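Local coordinates for CurD (Moorea producens 3L, PDB 5KP7), which probably catalyses hydroxymethylglutaryl-CoA synthase-type acyl transfer, as a thiolase-like enzyme that binds 4'-phosphopantetheine, at residues S34-G37 with G38-Q41; V318-M322 with G323-F327. The protein carries 3 engineered substitutions. All blocks are in the same frame, centred on the assembly; numbering follows the deposited sequence. Where two conformers were deposited one is given.

Contact 1. Residues S34-G37 with G38-Q41; sequences SVYG and GAAQ
The ring of Tyr36 lies against the backbone of Gly38, two residues further on, where the chain leaves strand 29-36 and turns toward strand 40-43. The main interaction is a CH-pi contact: Gly38 CA stands 3.9 Å from the centroid of the Tyr36 ring, 24° off its normal, and Gly38 N sits over the centre of the same face. CG is anti to the Tyr36 backbone N (chi1 178°), which lays the ring alongside the onward chain. Van der Waals contact continues at the far end of the ring, where Tyr36 OH meets Ala39 CB at 3.5 Å.

Hydrogen bonding runs to other parts of the chain. The buried phenol oxygen of Tyr36 pairs with Glu73 OE2, while Gln379 and Arg383 hold the N and O of Gly37. On helix 75-89, Tyr78 meets the Tyr36 ring edge-to-face.

Gly38 has positive phi (89°), and a CB on it would come about 2.7 Å from Gly37 O, so the bare backbone suits both its conformation and its place on the ring. A leucine in place of Tyr36 would probably leave Glu73 without its phenol partner and strip the flat cover from Gly38. The turn thus leans on an aromatic face rather than on hydrogen bonds between its two halves, with the phenol's polar end satisfied by a carboxylate.

Contact 2. Residues V318-M322 with G323-F327; sequences VGNIM and GATLF
Two backbone hydrogen bonds, Ala324 N to Ile321 O (3.2 Å) and Thr325 N to Met322 O (3.1 Å, nearly straight at 169°), wind the chain through a 3-10 turn into helix 325-336.

Thr325 adds its side chain to this framework. Its OG1 accepts from Ile321 N at 2.9 Å, through a bent bond with an N-H...O angle of 133°, and donates to Met322 O. Turned anti to its own carbonyl carbon (chi1 -50°), the hydroxyl lies beside the Thr325 backbone N, and the two reach Met322 O from the same face of its carbonyl plane. Water 1 also donates to that oxygen and accepts from Leu326 N, so it bridges the two across the same turn.

Asn320 makes an Asx turn: its OD1 accepts from Met322 N at 2.9 Å, with the donor well above the amide carbonyl plane. Ile321 supplies the apolar part, CD1 resting on Ala324 CB at 3.6 Å while CG1 lies against Thr325 OG1.

Outside the turn, Asp168 takes the N-H of Gly323, and Ala324 packs on strands 161-168 and 195-202. Asn320 also touches the bound 4'-phosphopantetheine and belongs to its pocket.

Three donors therefore grip Met322 O, two of them from Thr325, which ties the loop before helix 325-336 to Thr325. With its OD1 engaged by Met322 N, the Asn320 amide is probably restrained in its rotation where it lines the ligand pocket.

In the fold
Both contacts are buried turns within one chain; contact 1 falls in the N-terminal and contact 2 in the C-terminal sequence family of HMG-CoA synthases. Their centres lie 11 Å apart; their nearest atoms come to about 4 Å without touching. Strand 195-202 joins them: its Ala198 and Ala196 make backbone hydrogen bonds with Ser34 and Tyr36 of contact 1, and Val197 on it packs against Ala324 and Phe327 of contact 2. Only contact 2 reaches the 4'-phosphopantetheine pocket, the Asn320 side chain lying about 4 Å from the ligand and about 5 Å from the side chain of Ser191. Contact 1 lies apart from the ligand pocket and carries the chain from the nine-stranded sheet into the small three-stranded one.

Contact 1. Residues S34-G37 with G38-Q41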
loop_
_atom_site.group_PDB
_atom_site.type_symbol
_atom_site.label_atom_id
_atom_site.label_comp_id
_atom_site.label_asym_id
_atom_site.label_seq_id
_atom_site.Cartn_x
_atom_site.Cartn_y
_atom_site.Cartn_z
ATOM N N SER A 34 4.442 5.118 14.001
ATOM C CA SER A 34 4.367 6.522 13.637
ATOM C C SER A 34 4.361 6.647 12.117
ATOM O O SER A 34 4.889 5.772 11.411
ATOM C CB SER A 34 5.506 7.281 14.303
ATOM O OG SER A 34 5.527 8.626 13.886
ATOM N N VAL A 35 3.713 7.700 11.623
ATOM C CA VAL A 35 3.451 7.869 10.179
ATOM C C VAL A 35 3.994 9.224 9.719
ATOM O O VAL A 35 3.890 10.201 10.469
ATOM C CB VAL A 35 1.922 7.865 9.939
ATOM C CG1 VAL A 35 1.562 8.284 8.510
ATOM C CG2 VAL A 35 1.343 6.510 10.292
ATOM N N TYR A 36 4.518 9.297 8.496
ATOM C CA TYR A 36 4.737 10.567 7.817
ATOM C C TYR A 36 4.045 10.489 6.472
ATOM O O TYR A 36 4.448 9.688 5.628
ATOM C CB TYR A 36 6.212 10.889 7.667
ATOM C CG TYR A 36 6.484 12.179 6.917
ATOM C CD1 TYR A 36 6.013 13.406 7.390
ATOM C CD2 TYR A 36 7.192 12.189 5.731
ATOM C CE1 TYR A 36 6.256 14.589 6.707
ATOM C CE2 TYR A 36 7.442 13.377 5.046
ATOM C CZ TYR A 36 6.963 14.580 5.537
ATOM O OH TYR A 36 7.206 15.793 4.904
ATOM N N GLY A 37 3.014 11.316 6.299
ATOM C CA GLY A 37 2.200 11.317 5.082
ATOM C C GLY A 37 2.507 12.449 4.127
ATOM O O GLY A 37 1.644 12.849 3.328
ATOM N N GLY A 38 3.721 12.971 4.229
ATOM C CA GLY A 38 4.242 13.997 3.328
ATOM C C GLY A 38 3.933 15.398 3.782
ATOM O O GLY A 38 3.223 15.613 4.780
ATOM N N ALA A 39 4.495 16.364 3.061
ATOM C CA ALA A 39 4.296 17.778 3.368
ATOM C C ALA A 39 3.252 18.450 2.466
ATOM O O ALA A 39 2.793 19.571 2.746
ATOM C CB ALA A 39 5.626 18.504 3.255
ATOM N N ALA A 40 2.916 17.780 1.364
ATOM C CA ALA A 40 2.041 18.340 0.362
ATOM C C ALA A 40 1.226 17.220 -0.248
ATOM O O ALA A 40 1.648 16.052 -0.255
ATOM C CB ALA A 40 2.857 19.030 -0.714
ATOM N N GLN A 41 0.056 17.581 -0.760
ATOM C CA GLN A 41 -0.814 16.615 -1.409
ATOM C C GLN A 41 -1.549 17.258 -2.583
ATOM O O GLN A 41 -1.690 18.467 -2.631
ATOM C CB GLN A 41 -1.798 16.037 -0.390
ATOM C CG GLN A 41 -2.698 17.038 0.327
ATOM C CD GLN A 41 -3.969 17.428 -0.432
ATOM O OE1 GLN A 41 -4.311 16.816 -1.458
ATOM N NE2 GLN A 41 -4.673 18.429 0.058
#

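Contact 2. Residues V318-M322 with G323-F327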
loop_
_atom_site.group_PDB
_atom_site.type_symbol
_atom_site.label_atom_id
_atom_site.label_comp_id
_atom_site.label_asym_id
_atom_site.label_seq_id
_atom_site.Cartn_x
_atom_site.Cartn_y
_atom_site.Cartn_z
ATOM N N VAL A 318 -3.431 9.661 1.227
ATOM C CA VAL A 318 -2.022 9.570 0.831
ATOM C C VAL A 318 -1.813 8.877 -0.511
ATOM O O VAL A 318 -0.801 9.145 -1.196
ATOM C CB VAL A 318 -1.241 8.855 1.958
ATOM C CG1 VAL A 318 0.184 8.728 1.634
ATOM C CG2 VAL A 318 -1.326 9.655 3.240
ATOM N N GLY A 319 -2.712 7.986 -0.897
ATOM C CA GLY A 319 -2.551 7.197 -2.131
ATOM C C GLY A 319 -1.800 5.910 -1.847
ATOM O O GLY A 319 -1.620 5.517 -0.683
ATOM N N ASN A 320 -1.358 5.222 -2.890
ATOM C CA ASN A 320 -0.598 3.994 -2.684
ATOM C C ASN A 320 0.824 4.410 -2.266
ATOM O O ASN A 320 1.524 5.073 -3.053
ATOM C CB ASN A 320 -0.539 3.237 -4.016
ATOM C CG ASN A 320 0.190 1.916 -3.934
ATOM O OD1 ASN A 320 0.638 1.487 -2.882
ATOM N ND2 ASN A 320 0.240 1.229 -5.060
ATOM N N ILE A 321 1.232 4.011 -1.061
ATOM C CA ILE A 321 2.583 4.276 -0.565
ATOM C C ILE A 321 3.385 2.965 -0.483
ATOM O O ILE A 321 4.306 2.832 0.303
ATOM C CB ILE A 321 2.596 5.112 0.720
ATOM C CG1 ILE A 321 1.837 4.469 1.878
ATOM C CG2 ILE A 321 1.975 6.458 0.414
ATOM C CD1 ILE A 321 2.068 5.114 3.251
ATOM N N MET A 322 3.059 2.070 -1.408
ATOM C CA MET A 322 3.807 0.843 -1.672
ATOM C C MET A 322 3.970 -0.002 -0.451
ATOM O O MET A 322 2.976 -0.340 0.168
ATOM C CB MET A 322 5.160 1.135 -2.361
ATOM C CG MET A 322 5.116 2.036 -3.528
ATOM S SD MET A 322 4.036 1.410 -4.743
ATOM C CE MET A 322 3.370 3.002 -5.211
ATOM N N GLY A 323 5.194 -0.299 -0.025
ATOM C CA GLY A 323 5.378 -1.204 1.105
ATOM C C GLY A 323 4.892 -0.733 2.459
ATOM O O GLY A 323 4.788 -1.548 3.367
ATOM N N ALA A 324 4.612 0.571 2.603
ATOM C CA ALA A 324 4.082 1.144 3.825
ATOM C C ALA A 324 2.526 1.128 3.892
ATOM O O ALA A 324 1.957 1.410 4.946
ATOM C CB ALA A 324 4.559 2.580 3.965
ATOM N N THR A 325 1.853 0.833 2.785
ATOM C CA THR A 325 0.408 1.075 2.726
ATOM C C THR A 325 -0.356 0.220 3.720
ATOM O O THR A 325 -1.261 0.715 4.409
ATOM C CB THR A 325 -0.165 0.874 1.316
ATOM O OG1 THR A 325 0.622 1.611 0.379
ATOM C CG2 THR A 325 -1.608 1.348 1.258
ATOM N N LEU A 326 -0.037 -1.062 3.810
ATOM C CA LEU A 326 -0.736 -1.929 4.801
ATOM C C LEU A 326 -0.565 -1.428 6.254
ATOM O O LEU A 326 -1.476 -1.528 7.074
ATOM C CB LEU A 326 -0.249 -3.394 4.667
ATOM C CG LEU A 326 -0.729 -4.381 5.722
ATOM C CD1 LEU A 326 -2.240 -4.519 5.668
ATOM C CD2 LEU A 326 -0.092 -5.751 5.461
ATOM N N PHE A 327 0.617 -0.892 6.575
ATOM C CA PHE A 327 0.854 -0.366 7.910
ATOM C C PHE A 327 0.067 0.907 8.142
ATOM O O PHE A 327 -0.450 1.117 9.249
ATOM C CB PHE A 327 2.344 -0.142 8.180
ATOM C CG PHE A 327 3.182 -1.409 8.117
ATOM C CD1 PHE A 327 2.638 -2.654 8.368
ATOM C CD2 PHE A 327 4.523 -1.317 7.823
ATOM C CE1 PHE A 327 3.414 -3.814 8.301
ATOM C CE2 PHE A 327 5.315 -2.470 7.780
ATOM C CZ PHE A 327 4.743 -3.712 8.028
HETATM O O HOH W 1 1.532 -2.396 1.724
#